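Long-range contacts in type III effector HopA1 (PDB 4RSX), which is a type III secreted effector of the plant pathogen Pseudomonas syringae, presumably acting inside host cells, and is represented here by its C-terminal alpha/beta portion: residues N62-D70 with F95-H103; S218-M229 with L238-Y247. One frame throughout, in Å; residues are numbered along the deposited sequence.

Contact 1: residues N62-D70 with F95-H103; sequences NGIEVRTQD and FFYRIIPKH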
# COMPACT_ATOMS: atom_id res chain seq x y z
N ASN A 62 21.13 -4.22 -11.71
CA ASN A 62 21.24 -2.92 -11.05
C ASN A 62 20.91 -2.90 -9.57
O ASN A 62 20.23 -1.99 -9.09
CB ASN A 62 20.37 -1.90 -11.79
CG ASN A 62 20.81 -1.70 -13.22
OD1 ASN A 62 21.96 -1.96 -13.57
ND2 ASN A 62 19.89 -1.25 -14.07
N GLY A 63 21.37 -3.91 -8.84
CA GLY A 63 21.22 -3.96 -7.40
C GLY A 63 19.83 -4.36 -6.93
O GLY A 63 19.53 -4.29 -5.73
N ILE A 64 18.98 -4.79 -7.86
CA ILE A 64 17.60 -5.15 -7.56
C ILE A 64 17.34 -6.65 -7.74
O ILE A 64 17.91 -7.28 -8.63
CB ILE A 64 16.65 -4.38 -8.49
CG1 ILE A 64 16.66 -2.89 -8.15
CG2 ILE A 64 15.22 -4.95 -8.46
CD1 ILE A 64 16.40 -2.58 -6.67
N GLU A 65 16.49 -7.20 -6.87
CA GLU A 65 15.91 -8.54 -7.07
C GLU A 65 14.39 -8.51 -6.98
O GLU A 65 13.81 -7.66 -6.27
CB GLU A 65 16.49 -9.54 -6.05
CG GLU A 65 17.98 -9.82 -6.29
CD GLU A 65 18.64 -10.64 -5.20
OE1 GLU A 65 17.93 -11.07 -4.26
OE2 GLU A 65 19.87 -10.85 -5.29
N VAL A 66 13.73 -9.40 -7.72
CA VAL A 66 12.28 -9.55 -7.62
C VAL A 66 11.94 -10.95 -7.13
O VAL A 66 12.44 -11.95 -7.65
CB VAL A 66 11.59 -9.31 -8.99
CG1 VAL A 66 10.08 -9.52 -8.87
CG2 VAL A 66 11.93 -7.94 -9.53
N ARG A 67 11.08 -11.02 -6.12
CA ARG A 67 10.69 -12.31 -5.57
C ARG A 67 9.18 -12.38 -5.45
O ARG A 67 8.54 -11.38 -5.12
CB ARG A 67 11.33 -12.49 -4.19
CG ARG A 67 12.84 -12.54 -4.24
CD ARG A 67 13.44 -12.64 -2.85
NE ARG A 67 14.85 -13.00 -2.93
CZ ARG A 67 15.72 -12.85 -1.93
NH1 ARG A 67 15.31 -12.33 -0.78
NH2 ARG A 67 16.98 -13.22 -2.08
N THR A 68 8.61 -13.55 -5.71
CA THR A 68 7.20 -13.76 -5.43
C THR A 68 6.98 -13.67 -3.93
O THR A 68 7.89 -13.96 -3.15
CB THR A 68 6.69 -15.13 -5.94
OG1 THR A 68 5.30 -15.29 -5.60
CG2 THR A 68 7.50 -16.29 -5.35
N GLN A 69 5.78 -13.24 -3.53
CA GLN A 69 5.41 -13.22 -2.12
C GLN A 69 4.47 -14.38 -1.77
O GLN A 69 3.94 -14.43 -0.66
CB GLN A 69 4.76 -11.89 -1.73
CG GLN A 69 5.73 -10.73 -1.58
CD GLN A 69 5.16 -9.57 -0.76
OE1 GLN A 69 5.86 -8.62 -0.42
NE2 GLN A 69 3.87 -9.66 -0.43
N ASP A 70 4.26 -15.27 -2.73
CA ASP A 70 3.51 -16.51 -2.51
C ASP A 70 3.98 -17.21 -1.22
O ASP A 70 5.17 -17.50 -1.07
CB ASP A 70 3.72 -17.43 -3.73
CG ASP A 70 3.15 -18.82 -3.53
OD1 ASP A 70 1.96 -18.93 -3.16
OD2 ASP A 70 3.90 -19.80 -3.73
N PHE A 95 -0.77 -12.98 -7.84
CA PHE A 95 -0.19 -12.77 -6.52
C PHE A 95 0.72 -11.55 -6.48
O PHE A 95 0.99 -10.93 -7.52
CB PHE A 95 0.56 -14.03 -6.05
CG PHE A 95 -0.36 -15.13 -5.56
CD1 PHE A 95 -1.74 -14.94 -5.49
CD2 PHE A 95 0.16 -16.36 -5.15
CE1 PHE A 95 -2.60 -15.95 -5.03
CE2 PHE A 95 -0.69 -17.37 -4.68
CZ PHE A 95 -2.07 -17.16 -4.63
N PHE A 96 1.19 -11.19 -5.28
CA PHE A 96 2.11 -10.06 -5.12
C PHE A 96 3.56 -10.42 -5.42
O PHE A 96 3.99 -11.54 -5.15
CB PHE A 96 2.05 -9.54 -3.69
CG PHE A 96 0.93 -8.59 -3.44
CD1 PHE A 96 1.03 -7.26 -3.82
CD2 PHE A 96 -0.23 -9.03 -2.80
CE1 PHE A 96 -0.01 -6.38 -3.58
CE2 PHE A 96 -1.28 -8.16 -2.57
CZ PHE A 96 -1.17 -6.83 -2.95
N TYR A 97 4.31 -9.45 -5.94
CA TYR A 97 5.75 -9.58 -6.06
C TYR A 97 6.42 -8.47 -5.24
O TYR A 97 5.92 -7.35 -5.19
CB TYR A 97 6.17 -9.46 -7.52
CG TYR A 97 5.64 -10.56 -8.41
CD1 TYR A 97 6.44 -11.64 -8.74
CD2 TYR A 97 4.35 -10.52 -8.92
CE1 TYR A 97 5.98 -12.66 -9.56
CE2 TYR A 97 3.87 -11.54 -9.73
CZ TYR A 97 4.69 -12.61 -10.04
OH TYR A 97 4.25 -13.64 -10.84
N ARG A 98 7.53 -8.78 -4.60
CA ARG A 98 8.27 -7.70 -3.97
C ARG A 98 9.50 -7.38 -4.78
O ARG A 98 10.07 -8.25 -5.44
CB ARG A 98 8.63 -7.99 -2.50
CG ARG A 98 9.23 -9.34 -2.24
CD ARG A 98 9.64 -9.46 -0.77
NE ARG A 98 8.57 -9.09 0.14
CZ ARG A 98 8.76 -8.76 1.42
NH1 ARG A 98 9.99 -8.75 1.92
NH2 ARG A 98 7.73 -8.44 2.19
N ILE A 99 9.86 -6.10 -4.74
CA ILE A 99 11.05 -5.60 -5.39
C ILE A 99 12.00 -5.21 -4.27
O ILE A 99 11.69 -4.32 -3.47
CB ILE A 99 10.71 -4.34 -6.16
CG1 ILE A 99 9.54 -4.62 -7.12
CG2 ILE A 99 11.94 -3.80 -6.89
CD1 ILE A 99 8.89 -3.34 -7.67
N ILE A 100 13.15 -5.87 -4.19
CA ILE A 100 14.07 -5.67 -3.08
C ILE A 100 15.47 -5.31 -3.57
O ILE A 100 15.88 -5.74 -4.66
CB ILE A 100 14.17 -6.92 -2.18
CG1 ILE A 100 14.95 -8.03 -2.89
CG2 ILE A 100 12.79 -7.43 -1.81
CD1 ILE A 100 14.93 -9.34 -2.15
N PRO A 101 16.21 -4.52 -2.77
CA PRO A 101 17.62 -4.29 -3.11
C PRO A 101 18.37 -5.58 -2.86
O PRO A 101 17.98 -6.35 -1.96
CB PRO A 101 18.06 -3.23 -2.10
CG PRO A 101 17.16 -3.48 -0.88
CD PRO A 101 15.82 -3.90 -1.49
N LYS A 102 19.42 -5.81 -3.65
CA LYS A 102 20.31 -6.96 -3.51
C LYS A 102 20.81 -7.11 -2.07
O LYS A 102 20.80 -8.20 -1.49
CB LYS A 102 21.48 -6.80 -4.48
CG LYS A 102 22.53 -7.90 -4.46
CD LYS A 102 23.61 -7.59 -5.50
CE LYS A 102 24.86 -8.45 -5.32
NZ LYS A 102 26.04 -7.86 -6.05
N HIS A 103 21.23 -5.99 -1.48
CA HIS A 103 21.66 -6.02 -0.09
C HIS A 103 20.54 -5.51 0.81
O HIS A 103 20.20 -4.33 0.81
CB HIS A 103 22.93 -5.20 0.10
CG HIS A 103 24.08 -5.69 -0.72
ND1 HIS A 103 24.67 -6.93 -0.52
CD2 HIS A 103 24.74 -5.13 -1.77
CE1 HIS A 103 25.64 -7.10 -1.39
NE2 HIS A 103 25.71 -6.02 -2.16
O HOH W 1 21.38 -3.54 -2.98
O HOH W 2 3.73 -13.41 -7.21

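Contact 2: residues S218-M229 with L238-Y247; sequences SRAEVISDALRM and LKLSLSANGY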
# COMPACT_ATOMS: atom_id res chain seq x y z
N SER A 218 -5.54 -2.62 10.34
CA SER A 218 -5.13 -1.91 11.55
C SER A 218 -6.10 -0.77 11.88
O SER A 218 -6.48 -0.60 13.05
CB SER A 218 -3.69 -1.38 11.45
OG SER A 218 -3.59 -0.27 10.59
N ARG A 219 -6.51 -0.01 10.87
CA ARG A 219 -7.42 1.10 11.13
C ARG A 219 -8.83 0.55 11.38
O ARG A 219 -9.60 1.16 12.12
CB ARG A 219 -7.43 2.12 9.99
CG ARG A 219 -6.06 2.67 9.59
CD ARG A 219 -5.20 2.97 10.79
NE ARG A 219 -4.18 3.97 10.51
CZ ARG A 219 -2.89 3.71 10.30
NH1 ARG A 219 -2.06 4.71 10.06
NH2 ARG A 219 -2.44 2.47 10.33
N ALA A 220 -9.16 -0.59 10.77
CA ALA A 220 -10.46 -1.22 11.02
C ALA A 220 -10.58 -1.51 12.51
O ALA A 220 -11.65 -1.34 13.12
CB ALA A 220 -10.60 -2.53 10.22
N GLU A 221 -9.46 -1.93 13.10
CA GLU A 221 -9.47 -2.38 14.49
C GLU A 221 -9.51 -1.21 15.47
O GLU A 221 -10.08 -1.33 16.56
CB GLU A 221 -8.33 -3.39 14.74
CG GLU A 221 -8.67 -4.76 14.09
CD GLU A 221 -7.52 -5.76 14.06
OE1 GLU A 221 -7.80 -6.97 13.85
OE2 GLU A 221 -6.35 -5.36 14.23
N VAL A 222 -8.95 -0.07 15.07
CA VAL A 222 -9.13 1.17 15.82
C VAL A 222 -10.64 1.48 15.94
O VAL A 222 -11.14 1.87 17.01
CB VAL A 222 -8.40 2.35 15.14
CG1 VAL A 222 -8.79 3.68 15.76
CG2 VAL A 222 -6.89 2.16 15.21
N ILE A 223 -11.36 1.30 14.83
CA ILE A 223 -12.79 1.58 14.80
C ILE A 223 -13.56 0.63 15.71
O ILE A 223 -14.46 1.07 16.45
CB ILE A 223 -13.35 1.48 13.36
CG1 ILE A 223 -12.80 2.61 12.48
CG2 ILE A 223 -14.88 1.54 13.37
CD1 ILE A 223 -13.10 2.43 11.00
N SER A 224 -13.23 -0.66 15.67
CA SER A 224 -13.83 -1.65 16.57
C SER A 224 -13.70 -1.21 18.01
O SER A 224 -14.67 -1.28 18.78
CB SER A 224 -13.16 -3.01 16.42
OG SER A 224 -13.35 -3.52 15.12
N ASP A 225 -12.50 -0.80 18.39
CA ASP A 225 -12.26 -0.34 19.74
C ASP A 225 -13.17 0.84 20.10
O ASP A 225 -13.82 0.82 21.13
CB ASP A 225 -10.79 0.06 19.94
CG ASP A 225 -9.86 -1.14 19.94
OD1 ASP A 225 -10.34 -2.28 20.16
OD2 ASP A 225 -8.64 -0.93 19.73
N ALA A 226 -13.21 1.85 19.23
CA ALA A 226 -14.05 3.02 19.47
C ALA A 226 -15.50 2.60 19.70
O ALA A 226 -16.16 3.10 20.61
CB ALA A 226 -13.96 4.00 18.30
N LEU A 227 -15.98 1.65 18.90
CA LEU A 227 -17.35 1.13 19.03
C LEU A 227 -17.58 0.44 20.38
O LEU A 227 -18.70 0.41 20.88
CB LEU A 227 -17.66 0.15 17.89
CG LEU A 227 -17.78 0.80 16.51
CD1 LEU A 227 -17.91 -0.25 15.41
CD2 LEU A 227 -18.96 1.76 16.50
N ARG A 228 -16.52 -0.12 20.95
CA ARG A 228 -16.61 -0.88 22.19
C ARG A 228 -16.58 0.05 23.40
O ARG A 228 -17.08 -0.29 24.47
CB ARG A 228 -15.48 -1.92 22.26
CG ARG A 228 -15.45 -2.78 23.52
CD ARG A 228 -14.17 -3.63 23.60
NE ARG A 228 -13.89 -4.30 22.33
CZ ARG A 228 -12.73 -4.24 21.68
NH1 ARG A 228 -11.70 -3.56 22.19
NH2 ARG A 228 -12.59 -4.88 20.52
N MET A 229 -16.00 1.24 23.23
CA MET A 229 -15.97 2.22 24.32
C MET A 229 -17.37 2.80 24.55
O MET A 229 -18.25 2.70 23.69
CB MET A 229 -14.99 3.35 24.02
CG MET A 229 -13.52 2.93 23.85
SD MET A 229 -12.48 4.33 23.35
CE MET A 229 -10.83 3.58 23.33
N LEU A 238 -13.44 7.63 18.75
CA LEU A 238 -12.53 7.44 17.63
C LEU A 238 -11.15 8.05 17.87
O LEU A 238 -10.12 7.38 17.71
CB LEU A 238 -13.12 8.05 16.36
CG LEU A 238 -14.16 7.18 15.68
CD1 LEU A 238 -14.91 7.97 14.60
CD2 LEU A 238 -13.48 5.96 15.09
N LYS A 239 -11.13 9.33 18.23
CA LYS A 239 -9.89 10.02 18.53
C LYS A 239 -9.15 9.37 19.69
O LYS A 239 -7.92 9.24 19.65
CB LYS A 239 -10.16 11.50 18.83
CG LYS A 239 -10.69 12.25 17.61
CD LYS A 239 -10.65 13.77 17.83
CE LYS A 239 -11.06 14.52 16.57
NZ LYS A 239 -9.96 14.62 15.59
N LEU A 240 -9.89 8.97 20.72
CA LEU A 240 -9.27 8.29 21.86
C LEU A 240 -8.73 6.93 21.43
O LEU A 240 -7.64 6.54 21.83
CB LEU A 240 -10.29 8.09 22.97
CG LEU A 240 -9.82 8.30 24.41
CD1 LEU A 240 -8.68 7.35 24.76
CD2 LEU A 240 -9.42 9.76 24.64
N SER A 241 -9.51 6.20 20.64
CA SER A 241 -9.07 4.90 20.13
C SER A 241 -7.83 5.03 19.24
O SER A 241 -6.94 4.17 19.30
CB SER A 241 -10.20 4.19 19.40
OG SER A 241 -9.74 2.97 18.82
N LEU A 242 -7.76 6.09 18.44
CA LEU A 242 -6.56 6.35 17.67
C LEU A 242 -5.34 6.56 18.59
O LEU A 242 -4.32 5.87 18.45
CB LEU A 242 -6.74 7.53 16.72
CG LEU A 242 -7.58 7.29 15.46
CD1 LEU A 242 -7.91 8.62 14.80
CD2 LEU A 242 -6.84 6.40 14.49
N SER A 243 -5.45 7.50 19.53
CA SER A 243 -4.37 7.76 20.47
C SER A 243 -3.98 6.49 21.22
O SER A 243 -2.80 6.17 21.29
CB SER A 243 -4.74 8.84 21.48
OG SER A 243 -4.78 10.10 20.84
N ALA A 244 -4.97 5.78 21.76
CA ALA A 244 -4.69 4.61 22.60
C ALA A 244 -4.02 3.48 21.81
O ALA A 244 -3.36 2.60 22.37
CB ALA A 244 -5.98 4.10 23.26
N ASN A 245 -4.20 3.52 20.49
CA ASN A 245 -3.63 2.50 19.60
C ASN A 245 -2.34 2.95 18.96
O ASN A 245 -1.73 2.21 18.21
CB ASN A 245 -4.63 2.09 18.53
CG ASN A 245 -5.60 1.05 19.02
OD1 ASN A 245 -5.22 -0.10 19.21
ND2 ASN A 245 -6.86 1.46 19.25
N GLY A 246 -1.95 4.19 19.25
CA GLY A 246 -0.64 4.67 18.84
C GLY A 246 -0.65 5.58 17.63
O GLY A 246 0.41 5.96 17.13
N TYR A 247 -1.84 5.94 17.16
CA TYR A 247 -1.94 6.82 16.00
C TYR A 247 -2.26 8.25 16.40
O TYR A 247 -2.61 8.53 17.55
CB TYR A 247 -2.97 6.28 15.01
CG TYR A 247 -2.67 4.87 14.57
CD1 TYR A 247 -1.67 4.60 13.66
CD2 TYR A 247 -3.40 3.79 15.07
CE1 TYR A 247 -1.39 3.31 13.25
CE2 TYR A 247 -3.14 2.49 14.67
CZ TYR A 247 -2.12 2.26 13.76
OH TYR A 247 -1.84 0.97 13.35

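Contact 1: residues N62-D70 with F95-H103
Over one face of the Arg67 guanidinium lies the CD1 methyl of Ile100, 3.3 Å from NH1, the two side chains crossing at about a right angle. Ile100 CG1 stands between its own backbone N and carbonyl carbon (chi1 72°), which carries CD1 across toward the neighbouring strand and Arg67. Glu65 OE1 pairs with Arg67 NH2 by charge alone, lying well out of the guanidinium plane. At the edge of the Arg98 guanidinium, Gln69 OE1 accepts from NE at 2.8 Å and, weakly, from NH2; the amide and guanidinium planes are 49° apart. Asp70 OD1 meets the edge of the Phe95 ring, 3.4 Å from CE2, while OD2 is bonded to Ser73. One face of the Tyr97 ring carries a water over its centre, which donates to Phe96 O and also bonds Thr68 OG1. Between these groups the antiparallel ladder is regular: Glu65 and Ile100 form one hydrogen-bonded pair, Arg67 and Arg98 the next, with Glu65 N 2.7 Å from Ile100 O. Glu65, Arg67, Arg98 and Ile100 share one sheet face; on the opposite one, with Val66, Thr68, Tyr97 and Ile99, Val66 CG1 packs on Tyr97 CB, and Ile64 CG2 touches Ile99 CG2 at 3.8 Å. Strand 64-68 is an outermost strand of the sheet; strand 96-101 bonds onward to strand 140-146, helix 123-136 covers Ile64 and Ile99, and helix 82-88 covers Val66 and Thr68.

Contact 2: residues S218-M229 with L238-Y247
Two successive helices near the C-terminal end of the chain, 215-228 and 234-245, pack with their segments crossing at 124° and their axes 8.3 Å apart at closest approach. Val222 is the knob, set in a hole formed by Leu238, Ser241, Leu242 and Asn245; its CG1 meets Leu242 CD2 at 3.6 Å, while CG2 rests against Tyr247 CE2. Ser241 OG, anti to its backbone N (chi1 176°), reaches across and donates to Val222 O, at a short 2.5 Å, a carbonyl that also receives the helical bond from Ala226 N. Ala226 CB fits against Leu238 CD2 at 3.8 Å, and the extended Met229 chain lays its CE methyl beside Ser241. Asn245 ND2 bonds Asp225 OD2 at 3.0 Å through the anti lone pair, carboxylate and amide nearly coplanar, and gives another bond to Ser241 O, which fixes the amide's rotation. A Schellman motif with Gly246 at positive phi closes the last turn of the second helix and brings Tyr247 back against the first. There the Arg219 guanidinium lies over one face of the Tyr247 ring in an off-centre cation-pi contact, CZ 3.9 Å from the ring centroid, planes 33° apart. Ser218 OG accepts from Arg219 NH2 in the guanidinium plane; NE and NH1 are bonded to Pro252 O and Glu206 O. Helix 2-19 covers Ile223 and Leu238, bringing Trp14 against Ile223 and Arg219.

Contacts 1 and 2 lie on opposite sides of the chain's centre, with centres 34 Å apart and nearest atoms about 15 Å apart, and share no helix or strand. Contact 1 joins an outermost sheet strand to its inner neighbour and is partly buried: backbone hydrogen bonds carry it, with one side-chain face largely apolar under helices and the other mostly charged and polar, Ile100 among them. Contact 2 is more deeply buried, though farther from the chain's centre. Its cohesion comes from side chains, a valine knob with a few polar bonds to carbonyl and carboxylate. Arg67 meets a methyl group and Arg98 an amide oxygen in contact 1; in contact 2 Arg219 lies on an aromatic ring.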